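Local coordinates for protein cycloalternan-forming enzyme (Listeria monocytogenes serovar 1/2a, PDB 5F7U) that is a multidomain member of glycoside hydrolase family 31, with alpha-D-glucopyranose units and magnesium ions bound at several sites, including its TIM-barrel domain, at residues A[369-374]-A[660-665]; A[413-418]-A[431-436]; A[461-466]-A[473-478]; A[504-509]-A[560-565]. The protein carries 1 engineered substitution. One frame throughout, in Å; residues are numbered along the deposited sequence.

Interaction 1: A[369-374]-A[660-665]. With MG (magnesium ion), chain J; GLC (alpha-D-glucopyranose), chain F; GLC (alpha-D-glucopyranose), chain B; GLC (alpha-D-glucopyranose), chain C.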
# COMPACT_ATOMS: atom_id res chain seq x y z
N MET A 369 -15.44 11.84 0.41
CA MET A 369 -15.70 12.83 1.48
C MET A 369 -16.24 12.16 2.72
O MET A 369 -17.15 11.34 2.65
CB MET A 369 -16.75 13.85 1.02
CG MET A 369 -16.43 14.43 -0.35
SD MET A 369 -17.24 16.01 -0.65
CE MET A 369 -18.95 15.59 -0.34
N SER A 370 -15.71 12.54 3.88
CA SER A 370 -16.09 11.88 5.13
C SER A 370 -15.88 12.87 6.27
O SER A 370 -14.99 13.72 6.18
CB SER A 370 -15.22 10.63 5.35
OG SER A 370 -15.51 10.01 6.60
N ALA A 371 -16.68 12.75 7.33
CA ALA A 371 -16.49 13.51 8.59
C ALA A 371 -17.35 12.87 9.64
O ALA A 371 -18.57 12.73 9.45
CB ALA A 371 -16.86 14.99 8.43
N ASN A 372 -16.73 12.49 10.76
CA ASN A 372 -17.51 11.87 11.82
C ASN A 372 -18.64 12.78 12.31
O ASN A 372 -19.69 12.28 12.75
CB ASN A 372 -16.63 11.44 12.99
CG ASN A 372 -17.37 10.57 13.98
OD1 ASN A 372 -17.80 11.06 15.05
ND2 ASN A 372 -17.55 9.30 13.64
N GLU A 373 -18.45 14.09 12.24
CA GLU A 373 -19.46 15.06 12.70
C GLU A 373 -20.78 15.11 11.89
O GLU A 373 -21.77 15.69 12.36
CB GLU A 373 -18.87 16.46 12.84
CG GLU A 373 -18.51 17.14 11.52
CD GLU A 373 -17.67 18.39 11.74
OE1 GLU A 373 -16.48 18.27 12.15
OE2 GLU A 373 -18.20 19.50 11.48
N TRP A 374 -20.77 14.54 10.68
CA TRP A 374 -21.98 14.47 9.86
C TRP A 374 -22.92 13.45 10.48
O TRP A 374 -22.65 12.23 10.44
CB TRP A 374 -21.63 14.10 8.42
CG TRP A 374 -20.78 15.13 7.73
CD1 TRP A 374 -20.58 16.45 8.10
CD2 TRP A 374 -20.04 14.93 6.53
NE1 TRP A 374 -19.74 17.07 7.19
CE2 TRP A 374 -19.41 16.17 6.22
CE3 TRP A 374 -19.84 13.83 5.68
CZ2 TRP A 374 -18.56 16.32 5.10
CZ3 TRP A 374 -19.00 13.99 4.56
CH2 TRP A 374 -18.39 15.22 4.29
N PHE A 660 -10.69 12.49 2.37
CA PHE A 660 -10.56 13.31 3.61
C PHE A 660 -11.52 12.83 4.67
O PHE A 660 -12.58 12.25 4.35
CB PHE A 660 -10.66 14.86 3.36
CG PHE A 660 -12.03 15.35 2.91
CD1 PHE A 660 -13.08 15.50 3.84
CD2 PHE A 660 -12.25 15.73 1.57
CE1 PHE A 660 -14.33 15.98 3.43
CE2 PHE A 660 -13.50 16.20 1.16
CZ PHE A 660 -14.54 16.35 2.09
N HIS A 661 -11.16 13.07 5.93
CA HIS A 661 -11.90 12.51 7.06
C HIS A 661 -11.54 13.29 8.33
O HIS A 661 -10.48 13.95 8.39
CB HIS A 661 -11.58 11.00 7.20
CG HIS A 661 -12.31 10.31 8.31
ND1 HIS A 661 -13.68 10.44 8.50
CD2 HIS A 661 -11.87 9.51 9.31
CE1 HIS A 661 -14.04 9.74 9.57
NE2 HIS A 661 -12.96 9.16 10.08
N SER A 662 -12.43 13.23 9.32
CA SER A 662 -12.18 13.88 10.59
C SER A 662 -12.79 13.09 11.74
O SER A 662 -13.86 12.50 11.59
CB SER A 662 -12.68 15.33 10.61
OG SER A 662 -14.05 15.39 10.24
N GLU A 663 -12.13 13.14 12.88
CA GLU A 663 -12.50 12.35 14.05
C GLU A 663 -13.69 12.87 14.88
O GLU A 663 -14.54 12.08 15.34
CB GLU A 663 -11.29 12.26 14.97
CG GLU A 663 -11.55 11.41 16.20
CD GLU A 663 -10.40 11.43 17.18
OE1 GLU A 663 -10.04 12.53 17.68
OE2 GLU A 663 -9.88 10.33 17.45
N LYS A 664 -13.72 14.17 15.15
CA LYS A 664 -14.59 14.69 16.23
C LYS A 664 -16.08 14.59 15.89
O LYS A 664 -16.48 14.81 14.75
CB LYS A 664 -14.21 16.12 16.62
CG LYS A 664 -12.78 16.28 17.19
CD LYS A 664 -12.57 15.46 18.46
CE LYS A 664 -11.24 15.81 19.11
NZ LYS A 664 -10.46 14.59 19.49
N SER A 665 -16.88 14.24 16.89
CA SER A 665 -18.29 13.92 16.64
C SER A 665 -19.21 15.14 16.65
O SER A 665 -20.24 15.12 15.97
CB SER A 665 -18.79 12.87 17.64
OG SER A 665 -18.71 13.40 18.97
MG MG J . -23.38 17.05 12.95
C1 GLC F . -12.30 4.48 14.34
C2 GLC F . -11.83 4.82 12.91
C3 GLC F . -12.10 6.28 12.51
C4 GLC F . -13.57 6.65 12.76
C5 GLC F . -14.05 6.15 14.13
C6 GLC F . -15.54 6.34 14.37
O2 GLC F . -10.48 4.39 12.71
O3 GLC F . -11.80 6.51 11.12
O4 GLC F . -13.75 8.07 12.69
O5 GLC F . -13.72 4.77 14.40
O6 GLC F . -15.77 6.00 15.75
C1 GLC B . -16.64 6.97 16.38
C2 GLC B . -16.79 6.65 17.87
C3 GLC B . -17.73 5.46 18.09
C4 GLC B . -19.06 5.66 17.37
C5 GLC B . -18.76 5.90 15.88
C6 GLC B . -20.00 6.05 15.00
O2 GLC B . -15.51 6.32 18.43
O3 GLC B . -17.96 5.26 19.49
O4 GLC B . -19.87 4.49 17.55
O5 GLC B . -17.93 7.07 15.75
O6 GLC B . -20.65 7.28 15.31
C1 GLC C . -10.66 4.84 19.50
C2 GLC C . -10.86 3.54 18.71
C3 GLC C . -10.69 3.76 17.20
C4 GLC C . -11.67 4.82 16.70
C5 GLC C . -11.45 6.10 17.54
C6 GLC C . -12.43 7.22 17.23
O1 GLC C . -9.28 5.22 19.49
O2 GLC C . -9.91 2.57 19.16
O3 GLC C . -10.85 2.52 16.52
O4 GLC C . -11.45 5.15 15.30
O5 GLC C . -11.48 5.90 18.97
O6 GLC C . -11.65 8.16 16.49
O HOH W 1 -13.62 15.61 7.51
O HOH W 2 -15.70 15.62 12.19
O HOH W 3 -22.54 16.60 15.07
O HOH W 4 -22.08 18.79 12.13
O HOH W 5 -24.82 18.64 13.39

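Interaction 2: A[413-418]-A[431-436]. With GLC (alpha-D-glucopyranose), chain D.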
# COMPACT_ATOMS: atom_id res chain seq x y z
N ASN A 413 -32.63 7.69 15.63
CA ASN A 413 -33.97 8.25 15.88
C ASN A 413 -35.14 7.47 15.23
O ASN A 413 -36.30 7.86 15.42
CB ASN A 413 -34.10 9.74 15.48
CG ASN A 413 -33.05 10.66 16.11
OD1 ASN A 413 -32.76 11.71 15.54
ND2 ASN A 413 -32.51 10.30 17.28
N ALA A 414 -34.85 6.38 14.52
CA ALA A 414 -35.93 5.58 13.91
C ALA A 414 -36.70 4.83 14.99
O ALA A 414 -36.10 4.30 15.94
CB ALA A 414 -35.38 4.60 12.87
N THR A 415 -38.02 4.80 14.85
CA THR A 415 -38.86 4.03 15.78
C THR A 415 -39.46 2.86 15.02
O THR A 415 -39.52 2.89 13.78
CB THR A 415 -39.93 4.90 16.45
OG1 THR A 415 -40.75 5.53 15.46
CG2 THR A 415 -39.29 5.96 17.34
N TYR A 416 -39.86 1.82 15.76
CA TYR A 416 -40.26 0.51 15.21
C TYR A 416 -40.75 -0.40 16.34
O TYR A 416 -40.44 -0.16 17.51
CB TYR A 416 -39.07 -0.17 14.50
CG TYR A 416 -37.84 -0.26 15.38
CD1 TYR A 416 -37.65 -1.35 16.25
CD2 TYR A 416 -36.88 0.77 15.39
CE1 TYR A 416 -36.54 -1.43 17.08
CE2 TYR A 416 -35.76 0.69 16.22
CZ TYR A 416 -35.59 -0.40 17.06
OH TYR A 416 -34.50 -0.47 17.87
N THR A 417 -41.47 -1.46 15.98
CA THR A 417 -41.75 -2.53 16.93
C THR A 417 -40.54 -3.45 16.93
O THR A 417 -40.15 -3.98 15.88
CB THR A 417 -43.05 -3.26 16.57
OG1 THR A 417 -44.13 -2.32 16.59
CG2 THR A 417 -43.36 -4.40 17.57
N ALA A 418 -39.94 -3.64 18.11
CA ALA A 418 -38.75 -4.48 18.24
C ALA A 418 -39.06 -5.91 17.81
O ALA A 418 -40.19 -6.40 17.98
CB ALA A 418 -38.21 -4.45 19.66
N THR A 431 -40.45 3.94 11.30
CA THR A 431 -40.89 5.33 11.22
C THR A 431 -39.63 6.17 11.40
O THR A 431 -38.97 6.11 12.44
CB THR A 431 -41.94 5.64 12.31
OG1 THR A 431 -43.06 4.77 12.15
CG2 THR A 431 -42.42 7.09 12.24
N PHE A 432 -39.30 6.96 10.39
CA PHE A 432 -38.06 7.74 10.42
C PHE A 432 -38.31 9.14 10.97
O PHE A 432 -39.26 9.79 10.59
CB PHE A 432 -37.40 7.74 9.04
CG PHE A 432 -36.92 6.37 8.63
CD1 PHE A 432 -35.80 5.80 9.24
CD2 PHE A 432 -37.59 5.65 7.64
CE1 PHE A 432 -35.36 4.53 8.86
CE2 PHE A 432 -37.14 4.39 7.25
CZ PHE A 432 -36.03 3.83 7.86
N ASN A 433 -37.47 9.55 11.92
CA ASN A 433 -37.69 10.74 12.72
C ASN A 433 -36.41 11.56 12.86
O ASN A 433 -35.30 11.06 12.59
CB ASN A 433 -38.15 10.37 14.14
CG ASN A 433 -39.35 9.44 14.17
OD1 ASN A 433 -40.48 9.85 13.88
ND2 ASN A 433 -39.12 8.20 14.57
N GLY A 434 -36.57 12.80 13.32
CA GLY A 434 -35.46 13.58 13.87
C GLY A 434 -34.35 13.82 12.86
O GLY A 434 -34.56 14.48 11.86
N LYS A 435 -33.18 13.27 13.14
CA LYS A 435 -31.98 13.50 12.32
C LYS A 435 -32.03 12.87 10.93
O LYS A 435 -31.35 13.34 10.00
CB LYS A 435 -30.73 13.05 13.08
CG LYS A 435 -30.48 13.90 14.32
CD LYS A 435 -29.42 13.31 15.24
CE LYS A 435 -29.30 14.17 16.48
NZ LYS A 435 -28.56 13.46 17.57
N TRP A 436 -32.87 11.84 10.78
CA TRP A 436 -32.97 11.11 9.52
C TRP A 436 -34.42 10.82 9.24
O TRP A 436 -34.92 9.74 9.57
CB TRP A 436 -32.20 9.80 9.57
CG TRP A 436 -30.79 9.94 10.00
CD1 TRP A 436 -30.29 9.68 11.25
CD2 TRP A 436 -29.68 10.41 9.22
NE1 TRP A 436 -28.94 9.93 11.28
CE2 TRP A 436 -28.54 10.39 10.05
CE3 TRP A 436 -29.54 10.84 7.88
CZ2 TRP A 436 -27.27 10.78 9.60
CZ3 TRP A 436 -28.27 11.23 7.43
CH2 TRP A 436 -27.16 11.20 8.29
C1 GLC D . -36.91 2.26 19.28
C2 GLC D . -38.25 1.51 19.20
C3 GLC D . -38.63 0.92 20.56
C4 GLC D . -37.50 0.07 21.14
C5 GLC D . -36.18 0.85 21.17
C6 GLC D . -35.01 -0.04 21.55
O2 GLC D . -39.28 2.39 18.75
O3 GLC D . -39.80 0.10 20.42
O4 GLC D . -37.83 -0.34 22.47
O5 GLC D . -35.90 1.42 19.87
O6 GLC D . -34.87 -1.08 20.57
O HOH W 6 -30.50 12.02 18.92

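Interaction 3: A[461-466]-A[473-478]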
# COMPACT_ATOMS: atom_id res chain seq x y z
N LEU A 461 -21.29 -7.09 18.39
CA LEU A 461 -22.55 -6.65 18.95
C LEU A 461 -22.25 -5.94 20.26
O LEU A 461 -21.72 -6.55 21.20
CB LEU A 461 -23.50 -7.83 19.16
CG LEU A 461 -24.89 -7.46 19.70
CD1 LEU A 461 -25.96 -8.19 18.89
CD2 LEU A 461 -25.01 -7.79 21.18
N LYS A 462 -22.59 -4.65 20.31
CA LYS A 462 -22.25 -3.80 21.44
C LYS A 462 -23.00 -4.25 22.67
O LYS A 462 -24.19 -4.55 22.60
CB LYS A 462 -22.58 -2.34 21.10
CG LYS A 462 -22.49 -1.41 22.29
CD LYS A 462 -23.34 -0.17 22.07
CE LYS A 462 -23.59 0.53 23.39
NZ LYS A 462 -24.13 1.88 23.13
N ASP A 463 -22.30 -4.34 23.80
CA ASP A 463 -22.96 -4.60 25.08
C ASP A 463 -22.26 -3.84 26.19
O ASP A 463 -21.26 -4.32 26.74
CB ASP A 463 -23.04 -6.11 25.39
CG ASP A 463 -23.83 -6.42 26.67
OD1 ASP A 463 -24.31 -5.48 27.35
OD2 ASP A 463 -23.96 -7.61 27.00
N ASP A 464 -22.79 -2.67 26.52
CA ASP A 464 -22.22 -1.87 27.61
C ASP A 464 -23.04 -1.93 28.90
O ASP A 464 -22.94 -1.05 29.76
CB ASP A 464 -22.03 -0.43 27.15
CG ASP A 464 -23.35 0.27 26.85
OD1 ASP A 464 -24.41 -0.40 26.78
OD2 ASP A 464 -23.31 1.49 26.67
N GLY A 465 -23.88 -2.96 29.02
CA GLY A 465 -24.69 -3.16 30.21
C GLY A 465 -25.93 -2.30 30.32
O GLY A 465 -26.72 -2.50 31.23
N THR A 466 -26.10 -1.34 29.41
CA THR A 466 -27.35 -0.56 29.33
C THR A 466 -28.48 -1.41 28.72
O THR A 466 -28.21 -2.34 27.94
CB THR A 466 -27.21 0.75 28.52
OG1 THR A 466 -26.77 0.46 27.19
CG2 THR A 466 -26.21 1.72 29.18
N ASN A 473 -32.55 -8.21 22.51
CA ASN A 473 -33.15 -9.29 21.71
C ASN A 473 -32.12 -9.99 20.81
O ASN A 473 -32.02 -11.23 20.81
CB ASN A 473 -34.31 -8.76 20.85
CG ASN A 473 -35.53 -8.35 21.66
OD1 ASN A 473 -35.62 -8.58 22.87
ND2 ASN A 473 -36.49 -7.72 20.99
N ASP A 474 -31.35 -9.19 20.05
CA ASP A 474 -30.34 -9.72 19.15
C ASP A 474 -29.26 -10.50 19.89
O ASP A 474 -28.83 -11.55 19.41
CB ASP A 474 -29.69 -8.59 18.35
CG ASP A 474 -30.64 -7.97 17.32
OD1 ASP A 474 -31.78 -8.45 17.15
OD2 ASP A 474 -30.23 -7.00 16.66
N GLU A 475 -28.86 -10.00 21.06
CA GLU A 475 -27.85 -10.66 21.87
C GLU A 475 -28.30 -12.04 22.34
O GLU A 475 -27.55 -13.02 22.23
CB GLU A 475 -27.46 -9.81 23.07
CG GLU A 475 -26.30 -10.44 23.83
CD GLU A 475 -25.79 -9.61 24.98
OE1 GLU A 475 -25.59 -10.18 26.07
OE2 GLU A 475 -25.59 -8.40 24.80
N GLU A 476 -29.53 -12.12 22.86
CA GLU A 476 -30.07 -13.39 23.31
C GLU A 476 -30.10 -14.43 22.19
O GLU A 476 -29.69 -15.57 22.39
CB GLU A 476 -31.47 -13.20 23.92
CG GLU A 476 -32.00 -14.44 24.63
CD GLU A 476 -33.26 -14.17 25.44
OE1 GLU A 476 -33.61 -12.98 25.65
OE2 GLU A 476 -33.91 -15.16 25.88
N TYR A 477 -30.54 -14.01 21.00
CA TYR A 477 -30.55 -14.86 19.81
C TYR A 477 -29.15 -15.32 19.39
O TYR A 477 -28.92 -16.51 19.15
CB TYR A 477 -31.25 -14.15 18.64
CG TYR A 477 -31.37 -15.01 17.38
CD1 TYR A 477 -32.22 -16.12 17.35
CD2 TYR A 477 -30.62 -14.71 16.24
CE1 TYR A 477 -32.34 -16.90 16.20
CE2 TYR A 477 -30.73 -15.48 15.09
CZ TYR A 477 -31.58 -16.58 15.08
OH TYR A 477 -31.70 -17.36 13.95
N MET A 478 -28.23 -14.35 19.31
CA MET A 478 -26.86 -14.59 18.92
C MET A 478 -26.20 -15.66 19.80
O MET A 478 -25.58 -16.59 19.29
CB MET A 478 -26.08 -13.28 18.97
CG MET A 478 -24.68 -13.33 18.40
SD MET A 478 -23.99 -11.68 18.59
CE MET A 478 -22.38 -11.94 17.87

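Interaction 4: A[504-509]-A[560-565]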
# COMPACT_ATOMS: atom_id res chain seq x y z
N GLY A 504 -18.38 -6.35 24.42
CA GLY A 504 -19.17 -6.67 23.23
C GLY A 504 -18.91 -8.09 22.76
O GLY A 504 -17.84 -8.65 23.01
N ILE A 505 -19.87 -8.65 22.03
CA ILE A 505 -19.77 -10.01 21.55
C ILE A 505 -19.41 -10.00 20.06
O ILE A 505 -20.16 -9.47 19.23
CB ILE A 505 -21.08 -10.80 21.82
CG1 ILE A 505 -21.40 -10.80 23.33
CG2 ILE A 505 -20.98 -12.23 21.31
CD1 ILE A 505 -22.79 -11.31 23.67
N LEU A 506 -18.25 -10.56 19.72
CA LEU A 506 -17.88 -10.66 18.31
C LEU A 506 -18.74 -11.66 17.55
O LEU A 506 -19.08 -12.72 18.08
CB LEU A 506 -16.42 -11.10 18.15
CG LEU A 506 -15.30 -10.15 18.51
CD1 LEU A 506 -14.00 -10.81 18.04
CD2 LEU A 506 -15.48 -8.81 17.80
N LEU A 507 -19.12 -11.30 16.33
CA LEU A 507 -19.78 -12.24 15.43
C LEU A 507 -18.71 -13.20 14.91
O LEU A 507 -17.65 -12.78 14.46
CB LEU A 507 -20.47 -11.50 14.27
CG LEU A 507 -21.42 -12.24 13.31
CD1 LEU A 507 -20.70 -13.06 12.24
CD2 LEU A 507 -22.44 -13.08 14.08
N ASP A 508 -18.99 -14.50 14.97
CA ASP A 508 -18.04 -15.46 14.45
C ASP A 508 -18.13 -15.55 12.92
O ASP A 508 -18.98 -16.28 12.39
CB ASP A 508 -18.25 -16.83 15.09
CG ASP A 508 -17.28 -17.90 14.58
OD1 ASP A 508 -16.44 -17.61 13.68
OD2 ASP A 508 -17.35 -19.03 15.10
N PHE A 509 -17.27 -14.80 12.23
CA PHE A 509 -17.27 -14.77 10.76
C PHE A 509 -16.82 -16.06 10.09
O PHE A 509 -16.92 -16.19 8.87
CB PHE A 509 -16.56 -13.51 10.21
CG PHE A 509 -17.36 -12.27 10.41
CD1 PHE A 509 -18.35 -11.92 9.48
CD2 PHE A 509 -17.20 -11.48 11.55
CE1 PHE A 509 -19.14 -10.78 9.68
CE2 PHE A 509 -17.97 -10.34 11.75
CZ PHE A 509 -18.95 -10.00 10.81
N ASN A 560 -5.09 -12.86 13.69
CA ASN A 560 -4.72 -12.14 12.47
C ASN A 560 -5.74 -12.35 11.34
O ASN A 560 -5.95 -11.46 10.51
CB ASN A 560 -3.32 -12.53 11.98
CG ASN A 560 -2.22 -12.04 12.93
OD1 ASN A 560 -2.44 -11.18 13.79
ND2 ASN A 560 -1.01 -12.58 12.75
N ARG A 561 -6.36 -13.52 11.34
CA ARG A 561 -7.31 -13.92 10.29
C ARG A 561 -8.67 -13.27 10.43
O ARG A 561 -9.31 -12.92 9.43
CB ARG A 561 -7.44 -15.46 10.27
CG ARG A 561 -8.45 -16.05 9.26
CD ARG A 561 -8.28 -15.53 7.83
NE ARG A 561 -6.92 -15.73 7.33
CZ ARG A 561 -6.42 -15.15 6.24
NH1 ARG A 561 -7.17 -14.32 5.51
NH2 ARG A 561 -5.17 -15.40 5.89
N TYR A 562 -9.13 -13.13 11.67
CA TYR A 562 -10.47 -12.59 11.95
C TYR A 562 -10.83 -11.32 11.16
O TYR A 562 -11.90 -11.29 10.53
CB TYR A 562 -10.67 -12.38 13.45
CG TYR A 562 -12.09 -11.94 13.76
CD1 TYR A 562 -13.11 -12.88 13.94
CD2 TYR A 562 -12.40 -10.57 13.88
CE1 TYR A 562 -14.41 -12.47 14.19
CE2 TYR A 562 -13.71 -10.15 14.14
CZ TYR A 562 -14.70 -11.10 14.31
OH TYR A 562 -16.00 -10.69 14.57
N PRO A 563 -9.96 -10.27 11.19
CA PRO A 563 -10.37 -9.08 10.44
C PRO A 563 -10.64 -9.32 8.97
O PRO A 563 -11.58 -8.72 8.42
CB PRO A 563 -9.19 -8.10 10.64
CG PRO A 563 -8.04 -8.98 11.11
CD PRO A 563 -8.72 -10.00 11.96
N THR A 564 -9.84 -10.17 8.32
CA THR A 564 -10.05 -10.48 6.90
C THR A 564 -11.30 -11.34 6.67
O THR A 564 -12.00 -11.15 5.66
CB THR A 564 -8.76 -11.01 6.27
OG1 THR A 564 -7.79 -9.97 6.38
CG2 THR A 564 -8.91 -11.33 4.77
N ASP A 565 -11.62 -12.22 7.60
CA ASP A 565 -12.90 -12.96 7.51
C ASP A 565 -14.08 -12.00 7.58
O ASP A 565 -15.04 -12.11 6.81
CB ASP A 565 -12.99 -14.01 8.62
CG ASP A 565 -12.17 -15.26 8.33
OD1 ASP A 565 -11.70 -15.45 7.18
OD2 ASP A 565 -12.02 -16.07 9.27

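Interaction 1: A[369-374]-A[660-665]
Asn372 and Ser662 join the loop that follows the first strand of the TIM barrel to the loop that follows the eighth: Asn372 N donates to Ser662 O at 3.0 Å, a fairly straight bond (161° at the hydrogen). A second link, His661 ND1 to Ser370 OG, is short at 2.7 Å but bent to 119°, and so weak. Two waters add to these bonds. Water 1 donates to both Ser370 O and Ser662 OG; water 2 accepts from Glu373 N and Ser662 OG and donates to Glu373 OE1 and Lys664 O. The Glu373 carboxylate is also held by Ser670 and the backbone of Glu671.

The apolar part lies at the strand ends. Met369 and Phe660 run side by side in the same direction, with Met369 CA over one ring face, 4.0 Å from the Phe660 centroid. Met369 SD sits obliquely, 5.0 Å from that centroid, in a Met-aromatic contact.

Several polar groups turn to ligands. CG of His661, anti to the backbone N (chi1 -178°), carries the ring between Ser370 OG and the chain F alpha-D-glucopyranose, whose O4 accepts from His661 NE2 at 2.9 Å. Asn372 ND2, also bonded to Glu400, reaches O5 of the chain B unit at 3.1 Å. Glu663 OE2 accepts from O6 of the chain C unit; Lys664, Thr636 and Tyr275 hold the same carboxylate. Glu373 O binds magnesium at 2.2 Å, along with Asp375, Asp379 and three waters. One seam thus serves two sites, its inter-loop bonds consistent with holding Asn372 and His661 toward the sugars and Glu373 O toward the metal.

Interaction 2: A[413-418]-A[431-436]
Asn413, which gives up the most surface to this contact, uses both of its carbonyl groups against 431-436. Its side-chain OD1 accepts from Lys435 N at 2.9 Å, the donor lying in the carbonyl plane on a lone pair and the bond nearly straight (171°). CG of Asn413 lies beside its own backbone N (chi1 -54°), which carries OD1 over to the type II' turn running from Asn433 to Trp436. The methylenes of Lys435 pass alongside OD1, and a water links Asn413 ND2 to Lys435 NZ.

Asn433 bonds back. Its ND2 sends one hydrogen to Asn413 O at 3.0 Å and the other to Thr415 OG1 at 3.3 Å; both acceptors lie close to the amide plane, so the two bonds fix the rotation of the group.

Thr415 pairs with Thr431 through two backbone bonds, Thr415 N to Thr431 O at 2.9 Å and Thr431 N to Thr415 O at 2.8 Å, making a single antiparallel hydrogen-bonded bridge. Next to the bridge, Ala414 CB rests on Phe432 CD1 at 3.8 Å. Immediately after it, Tyr416 lays a ring face under the chain D alpha-D-glucopyranose and meets its O6 through OH at 2.8 Å, while its backbone N bonds O2 and its O accepts from O2 and O3.

Both segments belong to the long excursion between barrel strand 396-399 and helix 439-448. Phe432 packs on Pro439 of that helix, and Trp436 touches Met442 of the same helix and Val380 of helix 377-389. At the far end, Tyr416 and Ala418 lean on helix 469-481.

Interaction 3: A[461-466]-A[473-478]
Leu461 and Met478 slide past each other in opposite directions, with Leu461 CB 3.9 Å from Met478 SD. The two methyls of the leucine divide the helix surface between them, meeting their partners at about a right angle: CD1 touches Asp474 CB at 3.8 Å and CD2 touches Glu475 CB at 3.7 Å. CG of Leu461 stands anti to the backbone N (chi1 -178°), which turns this fork onto the helix.

Glu475 extends beyond CG, past the leucine, and crosses Asp463 at roughly a right angle. The two carboxylates, their planes 50° apart, come very close, Asp463 OD2 to Glu475 OE2 at 2.8 Å. Both are acceptors, and the proximity would probably raise the proton affinity of one of them. Arg494 offsets the charge, making a salt bridge to each.

The other oxygen of Asp463, OD1, accepts from Gly465 N at 3.1 Å in an Asx turn, and Asp464 OD1 makes a second Asx turn to Thr466 N. Asp474 turns its carboxylate to Tyr409 and Gln470. The arrangement is that of a loop folding back on the helix it leads into, here helix 469-481 in the excursion after the third strand of a TIM barrel.

Interaction 4: A[504-509]-A[560-565]
Swung anti to the backbone N (chi1 -175°), the ring of Tyr562 leaves helix 555-577 and reaches across to Leu506, Leu507 and Phe509. Phe509 points back with CG anti to the carbonyl carbon (chi1 -73°), which brings the CD2 edge of its ring to the phenol oxygen. In the TIM-barrel fold this helix lies between the fourth and fifth strands, whereas 504-509 is part of the insertion between the third and fourth.

Leu506 lays CD1 over one face of the tyrosine, 4.1 Å from the centroid of the Tyr562 ring and offset toward the rim, a CH-pi contact. Phe509 approaches differently. The rings are oblique, planes at 68° and centroids 5.9 Å apart, with Tyr562 OH at the edge of the phenylalanine, 3.3 Å from Phe509 CD2. Leu507 CD1 lies over a face of that same Phe509 ring, and Tyr566 of the helix meets it as well. One helical turn beyond the tyrosine, Asp565 CB packs on Phe509 CB at 3.9 Å.

Amid these carbon contacts the phenol keeps a polar partner: Tyr562 OH donates to Leu507 O at 2.7 Å, in the carbonyl plane and on a lone pair.

How the interactions relate
Interaction 1 closes the longest loop, joining the loops that follow the first and eighth barrel strands, and the other three nest within it. Next along the chain, interaction 2 closes a short loop in the excursion between strand 396-399 and helix 439-448. Interaction 3 follows in series, folding the segment after strand 460-461 onto helix 469-481, and touches interaction 2 where Ala418 CB packs on Asn473 ND2. Interaction 4 then ties strand 505-506 to helix 555-577. It joins interaction 3 directly: Leu461 N lies 2.8 Å from Ile505 O, a probable hydrogen bond, and Met478 CE packs on 505-507. None of the loops cross.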